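GAF domain/HD domain protein (Geobacter sulfurreducens, PDB 3EEA) is of unknown function but joins this GAF domain, probably a sensory or dimerising module, to an HD domain that may have phosphatase activity. Local coordinates at residues Asp15-Asp20 against Ala151-His156; Lys27-Arg32 against Pro133-Ala138; Leu110-Val115 against Ala141-Leu146. One frame throughout, in Å; residues are numbered along the deposited sequence.

Contact 1 of 3, residues Asp15-Asp20 against Ala151-His156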
loop_
_atom_site.group_PDB
_atom_site.type_symbol
_atom_site.label_atom_id
_atom_site.label_comp_id
_atom_site.label_asym_id
_atom_site.label_seq_id
_atom_site.Cartn_x
_atom_site.Cartn_y
_atom_site.Cartn_z
ATOM N N ASP A 15 1.913 15.171 -3.958
ATOM C CA ASP A 15 2.412 15.250 -2.581
ATOM C C ASP A 15 1.536 14.465 -1.611
ATOM O O ASP A 15 2.053 13.875 -0.679
ATOM C CB ASP A 15 2.653 16.701 -2.112
ATOM C CG ASP A 15 3.381 16.769 -0.768
ATOM O OD1 ASP A 15 4.413 16.070 -0.559
ATOM O OD2 ASP A 15 2.886 17.483 0.125
ATOM N N GLU A 16 0.222 14.417 -1.811
ATOM C CA GLU A 16 -0.609 13.589 -0.919
ATOM C C GLU A 16 -0.299 12.087 -1.129
ATOM O O GLU A 16 -0.377 11.344 -0.184
ATOM C CB GLU A 16 -2.106 13.774 -1.098
ATOM C CG GLU A 16 -2.647 15.104 -0.652
ATOM C CD GLU A 16 -2.766 15.233 0.854
ATOM O OE1 GLU A 16 -2.983 14.216 1.575
ATOM O OE2 GLU A 16 -2.700 16.382 1.298
ATOM N N VAL A 17 -0.016 11.681 -2.360
ATOM C CA VAL A 17 0.390 10.300 -2.670
ATOM C C VAL A 17 1.698 9.971 -1.890
ATOM O O VAL A 17 1.805 8.916 -1.238
ATOM C CB VAL A 17 0.539 10.067 -4.181
ATOM C CG1 VAL A 17 1.076 8.642 -4.492
ATOM C CG2 VAL A 17 -0.854 10.261 -4.927
ATOM N N ILE A 18 2.664 10.887 -1.930
ATOM C CA ILE A 18 3.967 10.667 -1.244
ATOM C C ILE A 18 3.843 10.675 0.291
ATOM O O ILE A 18 4.479 9.883 0.975
ATOM C CB ILE A 18 5.054 11.690 -1.738
ATOM C CG1 ILE A 18 5.369 11.428 -3.210
ATOM C CG2 ILE A 18 6.292 11.605 -0.825
ATOM C CD1 ILE A 18 5.606 10.025 -3.567
ATOM N N LYS A 19 3.022 11.545 0.830
ATOM C CA LYS A 19 2.664 11.541 2.261
ATOM C C LYS A 19 2.036 10.204 2.669
ATOM O O LYS A 19 2.406 9.610 3.677
ATOM C CB LYS A 19 1.654 12.650 2.600
ATOM C CG LYS A 19 2.217 14.037 2.728
ATOM C CD LYS A 19 1.167 15.033 3.238
ATOM C CE LYS A 19 0.872 14.836 4.740
ATOM N NZ LYS A 19 0.680 16.149 5.433
ATOM N N ASP A 20 1.055 9.750 1.900
ATOM C CA ASP A 20 0.372 8.513 2.255
ATOM C C ASP A 20 1.366 7.334 2.158
ATOM O O ASP A 20 1.368 6.459 3.049
ATOM C CB ASP A 20 -0.828 8.247 1.357
ATOM C CG ASP A 20 -1.999 9.174 1.623
ATOM O OD1 ASP A 20 -2.063 9.820 2.710
ATOM O OD2 ASP A 20 -2.875 9.259 0.700
ATOM N N ALA A 151 4.790 4.880 -7.477
ATOM C CA ALA A 151 5.425 5.375 -8.672
ATOM C C ALA A 151 4.474 5.372 -9.866
ATOM O O ALA A 151 4.446 6.338 -10.644
ATOM C CB ALA A 151 6.731 4.556 -9.017
ATOM N N LEU A 152 3.682 4.317 -10.019
ATOM C CA LEU A 152 2.763 4.211 -11.141
ATOM C C LEU A 152 1.673 5.307 -11.082
ATOM O O LEU A 152 1.338 6.000 -12.092
ATOM C CB LEU A 152 2.126 2.832 -11.098
ATOM C CG LEU A 152 1.053 2.493 -12.083
ATOM C CD1 LEU A 152 1.589 2.701 -13.507
ATOM C CD2 LEU A 152 0.734 0.948 -11.798
ATOM N N VAL A 153 1.159 5.492 -9.881
ATOM C CA VAL A 153 0.165 6.532 -9.616
ATOM C C VAL A 153 0.733 7.917 -9.931
ATOM O O VAL A 153 0.071 8.722 -10.633
ATOM C CB VAL A 153 -0.352 6.502 -8.158
ATOM C CG1 VAL A 153 -1.308 7.722 -7.904
ATOM C CG2 VAL A 153 -1.171 5.189 -7.873
ATOM N N VAL A 154 1.906 8.204 -9.385
ATOM C CA VAL A 154 2.584 9.522 -9.559
ATOM C C VAL A 154 2.851 9.759 -11.030
ATOM O O VAL A 154 2.589 10.849 -11.553
ATOM C CB VAL A 154 3.884 9.652 -8.720
ATOM C CG1 VAL A 154 4.681 10.955 -9.140
ATOM C CG2 VAL A 154 3.510 9.733 -7.213
ATOM N N SER A 155 3.265 8.712 -11.739
ATOM C CA SER A 155 3.558 8.864 -13.159
ATOM C C SER A 155 2.289 9.226 -13.934
ATOM O O SER A 155 2.313 10.170 -14.735
ATOM C CB SER A 155 4.265 7.655 -13.722
ATOM O OG SER A 155 3.340 6.658 -14.050
ATOM N N HIS A 156 1.157 8.568 -13.647
ATOM C CA HIS A 156 -0.142 8.967 -14.243
ATOM C C HIS A 156 -0.453 10.447 -13.968
ATOM O O HIS A 156 -0.917 11.182 -14.879
ATOM C CB HIS A 156 -1.331 8.115 -13.774
ATOM C CG HIS A 156 -1.308 6.699 -14.234
ATOM N ND1 HIS A 156 -1.991 5.696 -13.577
ATOM C CD2 HIS A 156 -0.656 6.101 -15.261
ATOM C CE1 HIS A 156 -1.773 4.543 -14.190
ATOM N NE2 HIS A 156 -0.962 4.761 -15.215
#
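Val17 meets two consecutive valines of the facing helix, one with each of its methyl groups. CG1 of Val17 lies 3.8 Å from CG2 of Val154, while CG2 of Val17 lies 3.9 Å from CG1 of Val153, so the forked side chain is spread over both neighbours. All three valines hold CG1 anti to the backbone N (chi1 175° in Val17), the conformation a valine favours in a helix because it keeps both methyls clear of the preceding turn. Because Val153 and Val154 sit at successive positions round the helix, the same rotamer presents Val153 CG1, beside its carbonyl carbon, but Val154 CG2, beside its backbone N. Ile18 adds a weaker touch: with chi2 at -47° its chain is folded, and CD1 comes to 4.2 Å from Val154 CG2. Beta-branched residues suit this place, being short and stiff where the axes of the two segments are 10.1 Å apart. Nothing polar crosses the contact. Ser155 bends back to its own helix instead, its OG bonding to Leu152 O. On the side facing the sheet, Ile18 and Val154 both rest on Phe38 of strand 33-39, and His156 stands against His156 of the second subunit. The segments run antiparallel at 172°; this pairing of the first and last helices on one face of the sheet is characteristic of the GAF fold, and here the pair also joins the dimer interface.

Contact 2 of 3, residues Lys27-Arg32 against Pro133-Ala138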
loop_
_atom_site.group_PDB
_atom_site.type_symbol
_atom_site.label_atom_id
_atom_site.label_comp_id
_atom_site.label_asym_id
_atom_site.label_seq_id
_atom_site.Cartn_x
_atom_site.Cartn_y
_atom_site.Cartn_z
ATOM N N LYS A 27 4.649 2.590 9.079
ATOM C CA LYS A 27 3.792 1.682 9.836
ATOM C C LYS A 27 4.083 0.211 9.562
ATOM O O LYS A 27 3.842 -0.662 10.435
ATOM C CB LYS A 27 2.353 1.981 9.533
ATOM C CG LYS A 27 1.879 3.290 10.132
ATOM C CD LYS A 27 0.407 3.372 9.927
ATOM C CE LYS A 27 -0.107 4.726 10.263
ATOM N NZ LYS A 27 -1.571 4.634 10.087
ATOM N N LEU A 28 4.590 -0.096 8.374
ATOM C CA LEU A 28 4.834 -1.495 8.015
ATOM C C LEU A 28 6.255 -1.974 8.298
ATOM O O LEU A 28 6.479 -3.165 8.442
ATOM C CB LEU A 28 4.557 -1.696 6.507
ATOM C CG LEU A 28 3.071 -1.631 6.169
ATOM C CD1 LEU A 28 2.856 -1.689 4.680
ATOM C CD2 LEU A 28 2.303 -2.742 6.969
ATOM N N VAL A 29 7.217 -1.051 8.308
ATOM C CA VAL A 29 8.630 -1.407 8.426
ATOM C C VAL A 29 9.237 -0.449 9.414
ATOM O O VAL A 29 9.083 0.750 9.280
ATOM C CB VAL A 29 9.361 -1.308 7.051
ATOM C CG1 VAL A 29 10.878 -1.645 7.198
ATOM C CG2 VAL A 29 8.723 -2.231 5.971
ATOM N N LYS A 30 9.900 -0.970 10.445
ATOM C CA LYS A 30 10.567 -0.107 11.452
ATOM C C LYS A 30 11.706 0.673 10.781
ATOM O O LYS A 30 12.609 0.097 10.152
ATOM C CB LYS A 30 11.097 -0.946 12.632
ATOM C CG LYS A 30 9.960 -1.553 13.436
ATOM C CD LYS A 30 10.420 -2.431 14.627
ATOM C CE LYS A 30 9.208 -2.999 15.420
ATOM N NZ LYS A 30 9.642 -3.877 16.569
ATOM N N THR A 31 11.645 1.997 10.893
ATOM C CA THR A 31 12.627 2.862 10.254
ATOM C C THR A 31 12.860 4.105 11.117
ATOM O O THR A 31 11.954 4.536 11.863
ATOM C CB THR A 31 12.088 3.350 8.851
ATOM O OG1 THR A 31 11.011 4.286 9.041
ATOM C CG2 THR A 31 11.563 2.222 8.048
ATOM N N ARG A 32 14.051 4.680 11.046
ATOM C CA ARG A 32 14.294 5.969 11.682
ATOM C C ARG A 32 13.697 7.123 10.856
ATOM O O ARG A 32 13.025 8.047 11.375
ATOM C CB ARG A 32 15.775 6.115 11.863
ATOM C CG ARG A 32 16.245 7.372 12.550
ATOM C CD ARG A 32 17.728 7.415 12.502
ATOM N NE ARG A 32 18.231 8.674 13.026
ATOM C CZ ARG A 32 18.427 8.911 14.327
ATOM N NH1 ARG A 32 18.118 7.984 15.238
ATOM N NH2 ARG A 32 18.896 10.090 14.714
ATOM N N PRO A 133 19.102 -4.664 13.101
ATOM C CA PRO A 133 19.389 -5.504 11.932
ATOM C C PRO A 133 19.146 -4.716 10.664
ATOM O O PRO A 133 18.278 -3.835 10.670
ATOM C CB PRO A 133 18.352 -6.617 12.029
ATOM C CG PRO A 133 17.897 -6.610 13.463
ATOM C CD PRO A 133 17.994 -5.199 13.915
ATOM N N PRO A 134 19.931 -4.978 9.616
ATOM C CA PRO A 134 19.660 -4.349 8.321
ATOM C C PRO A 134 18.267 -4.712 7.788
ATOM O O PRO A 134 17.642 -5.705 8.236
ATOM C CB PRO A 134 20.760 -4.909 7.394
ATOM C CG PRO A 134 21.306 -6.083 8.086
ATOM C CD PRO A 134 21.024 -5.966 9.551
ATOM N N PHE A 135 17.762 -3.920 6.850
ATOM C CA PHE A 135 16.515 -4.281 6.192
ATOM C C PHE A 135 16.659 -5.680 5.571
ATOM O O PHE A 135 17.631 -5.948 4.843
ATOM C CB PHE A 135 16.125 -3.259 5.143
ATOM C CG PHE A 135 15.903 -1.856 5.689
ATOM C CD1 PHE A 135 14.714 -1.495 6.284
ATOM C CD2 PHE A 135 16.913 -0.922 5.618
ATOM C CE1 PHE A 135 14.535 -0.211 6.761
ATOM C CE2 PHE A 135 16.749 0.366 6.108
ATOM C CZ PHE A 135 15.556 0.725 6.658
ATOM N N SER A 136 15.712 -6.545 5.891
ATOM C CA SER A 136 15.650 -7.957 5.399
ATOM C C SER A 136 15.068 -8.029 3.977
ATOM O O SER A 136 14.445 -7.073 3.469
ATOM C CB SER A 136 14.799 -8.786 6.338
ATOM O OG SER A 136 13.401 -8.441 6.315
ATOM N N ASP A 137 15.241 -9.180 3.329
ATOM C CA ASP A 137 14.611 -9.408 2.040
ATOM C C ASP A 137 13.088 -9.273 2.178
ATOM O O ASP A 137 12.446 -8.769 1.262
ATOM C CB ASP A 137 14.910 -10.798 1.513
ATOM C CG ASP A 137 16.354 -10.937 0.969
ATOM O OD1 ASP A 137 17.224 -10.064 1.219
ATOM O OD2 ASP A 137 16.584 -11.991 0.337
ATOM N N ALA A 138 12.507 -9.792 3.258
ATOM C CA ALA A 138 11.057 -9.687 3.462
ATOM C C ALA A 138 10.556 -8.230 3.555
ATOM O O ALA A 138 9.536 -7.853 2.911
ATOM C CB ALA A 138 10.621 -10.440 4.712
#
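Phe135 turns the edge of its ring to the chain leaving helix 14-28, and the close packing is gathered there. Val29 CG1 sits in the plane of the ring, 3.9 Å from Phe135 CD1, and Thr31 CG2 meets the same rim 4.1 Å from CE1. Because both methyls lie at the edge, they face ring hydrogens rather than the pi cloud; each side chain crosses that of Phe135 at about a right angle. Lys30 O lies obliquely to the ring, 3.9 Å from CE1. In Thr31 chi1 is 71°, which lodges OG1 between the backbone N and the carbonyl carbon and brings the methyl, beside N, to the aromatic. Val29, the first residue to leave helical geometry, is extended, and a buried beta-branched residue suits such a backbone. In the GAF fold this is where the first helix passes into the sheet, beside the connection that carries strand 119-129 into the last helix. Ser136 is the N-cap of that helix; its side chain caps a backbone N while its own N bonds to Glu139 OE1, a capping box. Arg128 ties the two segments together, bonding to Lys30 O and Pro133 O and making a cation-pi contact with Phe135. On the solvent side the packing thins: even Lys30 CB is 6.8 Å from Phe135 CE1, and the lysine side chain, extended along its whole length past CB, leads away into solvent.

Contact 3 of 3, residues Leu110-Val115 against Ala141-Leu146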
loop_
_atom_site.group_PDB
_atom_site.type_symbol
_atom_site.label_atom_id
_atom_site.label_comp_id
_atom_site.label_asym_id
_atom_site.label_seq_id
_atom_site.Cartn_x
_atom_site.Cartn_y
_atom_site.Cartn_z
ATOM N N LEU A 110 18.708 2.057 2.823
ATOM C CA LEU A 110 18.149 1.378 1.708
ATOM C C LEU A 110 17.694 2.430 0.686
ATOM O O LEU A 110 16.944 3.340 1.036
ATOM C CB LEU A 110 16.991 0.520 2.151
ATOM C CG LEU A 110 16.176 -0.157 1.084
ATOM C CD1 LEU A 110 16.963 -1.291 0.409
ATOM C CD2 LEU A 110 14.855 -0.687 1.694
ATOM N N ALA A 111 18.151 2.283 -0.547
ATOM C CA ALA A 111 17.824 3.196 -1.667
ATOM C C ALA A 111 16.955 2.447 -2.682
ATOM O O ALA A 111 17.420 1.496 -3.313
ATOM C CB ALA A 111 19.115 3.649 -2.319
ATOM N N VAL A 112 15.709 2.863 -2.835
ATOM C CA VAL A 112 14.759 2.203 -3.707
ATOM C C VAL A 112 14.310 3.175 -4.809
ATOM O O VAL A 112 13.659 4.209 -4.537
ATOM C CB VAL A 112 13.544 1.675 -2.958
ATOM C CG1 VAL A 112 12.591 0.981 -3.931
ATOM C CG2 VAL A 112 13.984 0.699 -1.845
ATOM N N PRO A 113 14.633 2.838 -6.071
ATOM C CA PRO A 113 14.242 3.755 -7.144
ATOM C C PRO A 113 12.761 3.655 -7.368
ATOM O O PRO A 113 12.199 2.566 -7.195
ATOM C CB PRO A 113 14.972 3.237 -8.384
ATOM C CG PRO A 113 15.340 1.858 -8.093
ATOM C CD PRO A 113 15.471 1.723 -6.554
ATOM N N MET A 114 12.137 4.780 -7.701
ATOM C CA MET A 114 10.717 4.787 -8.156
ATOM C C MET A 114 10.767 4.534 -9.661
ATOM O O MET A 114 11.217 5.378 -10.437
ATOM C CB MET A 114 10.048 6.124 -7.833
ATOM C CG MET A 114 10.036 6.512 -6.360
ATOM S SD MET A 114 9.282 8.191 -6.034
ATOM C CE MET A 114 7.885 8.041 -7.097
ATOM N N VAL A 115 10.364 3.337 -10.070
ATOM C CA VAL A 115 10.469 2.915 -11.444
ATOM C C VAL A 115 9.062 2.639 -12.007
ATOM O O VAL A 115 8.205 1.963 -11.364
ATOM C CB VAL A 115 11.266 1.605 -11.526
ATOM C CG1 VAL A 115 11.315 1.096 -12.955
ATOM C CG2 VAL A 115 12.658 1.782 -10.956
ATOM N N ALA A 141 10.976 -6.503 0.112
ATOM C CA ALA A 141 9.950 -6.911 -0.854
ATOM C C ALA A 141 8.699 -6.023 -0.718
ATOM O O ALA A 141 8.170 -5.551 -1.720
ATOM C CB ALA A 141 9.572 -8.358 -0.662
ATOM N N ILE A 142 8.268 -5.828 0.524
ATOM C CA ILE A 142 7.132 -4.942 0.851
ATOM C C ILE A 142 7.379 -3.511 0.389
ATOM O O ILE A 142 6.521 -2.911 -0.276
ATOM C CB ILE A 142 6.835 -4.961 2.355
ATOM C CG1 ILE A 142 6.387 -6.388 2.753
ATOM C CG2 ILE A 142 5.744 -3.876 2.653
ATOM C CD1 ILE A 142 6.294 -6.657 4.214
ATOM N N ILE A 143 8.533 -2.971 0.760
ATOM C CA ILE A 143 8.943 -1.647 0.370
ATOM C C ILE A 143 8.924 -1.470 -1.161
ATOM O O ILE A 143 8.318 -0.524 -1.668
ATOM C CB ILE A 143 10.327 -1.272 0.970
ATOM C CG1 ILE A 143 10.209 -1.159 2.532
ATOM C CG2 ILE A 143 10.811 0.033 0.410
ATOM C CD1 ILE A 143 11.554 -1.217 3.267
ATOM N N ARG A 144 9.592 -2.382 -1.866
ATOM C CA ARG A 144 9.652 -2.291 -3.319
ATOM C C ARG A 144 8.248 -2.313 -3.966
ATOM O O ARG A 144 7.946 -1.554 -4.914
ATOM C CB ARG A 144 10.520 -3.455 -3.869
ATOM C CG ARG A 144 11.952 -3.218 -3.571
ATOM C CD ARG A 144 12.839 -4.416 -3.970
ATOM N NE ARG A 144 12.691 -4.655 -5.401
ATOM C CZ ARG A 144 13.222 -5.699 -6.044
ATOM N NH1 ARG A 144 13.876 -6.640 -5.390
ATOM N NH2 ARG A 144 13.055 -5.779 -7.337
ATOM N N ASP A 145 7.383 -3.174 -3.445
ATOM C CA ASP A 145 5.999 -3.256 -3.939
ATOM C C ASP A 145 5.261 -1.936 -3.775
ATOM O O ASP A 145 4.673 -1.394 -4.748
ATOM C CB ASP A 145 5.265 -4.361 -3.206
ATOM C CG ASP A 145 5.621 -5.755 -3.714
ATOM O OD1 ASP A 145 5.991 -5.896 -4.882
ATOM O OD2 ASP A 145 5.399 -6.727 -2.937
ATOM N N LEU A 146 5.302 -1.403 -2.542
ATOM C CA LEU A 146 4.517 -0.190 -2.197
ATOM C C LEU A 146 5.046 1.037 -2.975
ATOM O O LEU A 146 4.291 1.801 -3.550
ATOM C CB LEU A 146 4.543 0.057 -0.704
ATOM C CG LEU A 146 3.685 -0.926 0.098
ATOM C CD1 LEU A 146 3.617 -0.520 1.569
ATOM C CD2 LEU A 146 2.298 -1.071 -0.448
#
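Arg144 brings the one flat side-chain group among the residues that touch, yet its guanidinium has no atom of strand 110-115 within 4.5 Å of either face or its edges. What meets the strand is the aliphatic stem: Arg144 CG lies 4.3 Å from Val112 CG1, at the solvent-facing margin, where a long chain can cover apolar carbon while its charge reaches outward. The tighter packing belongs to Ile143, whose two branches address two strand residues. Its CG2, anti to the backbone N, stands 3.9 Å from Val112 CG2, the two side chains crossing obliquely. Its longer branch, extended by chi2 of 162°, carries CD1 to 3.7 Å from Leu110 CD2, and these two side chains reach toward each other tip to tip. Leu110 has CG anti to N (chi1 173°) and CD2 roughly anti to CA, sending CD2 out to the helix. The alternation of the strand selects these partners: Leu110 and Val112 point toward the helix, whereas Ala111, between them, packs on Phe125 instead. Branched aliphatics fill the 9.2 Å between the segment axes without any polar group crossing. Ile143 also rests on Met126 of the adjoining strand, and Val112 on Val147 one turn further along. The helix segment runs nearly with the strand, at a crossing angle of -28°, the alignment of a helix laid over a sheet; here it is the last helix of the GAF fold covering the antiparallel sheet.

Contacts 1 and 3 use helix 137-158 itself; contact 2 packs the chain that leads into it. Contact 1 joins the two helices, and contact 2 joins the chain just after helix 14-28 to that just before helix 137-158: their centres are 21 Å apart and their nearest atoms about 8 Å. Contact 3 lies between, about 13 Å from contact 1 and 12 Å from contact 2 by centres, and touches each. Ala151 CB is 3.9 Å from Met114 CB, and Phe135 CD2 is 3.8 Å from Leu110 CB. All three contacts also border the second subunit. Contact 2 supplies Arg32, through a weak hydrogen bond, to the pocket holding the polyether PG6, probably from the crystallisation liquor, and Ala111 packs on Phe125 of that pocket.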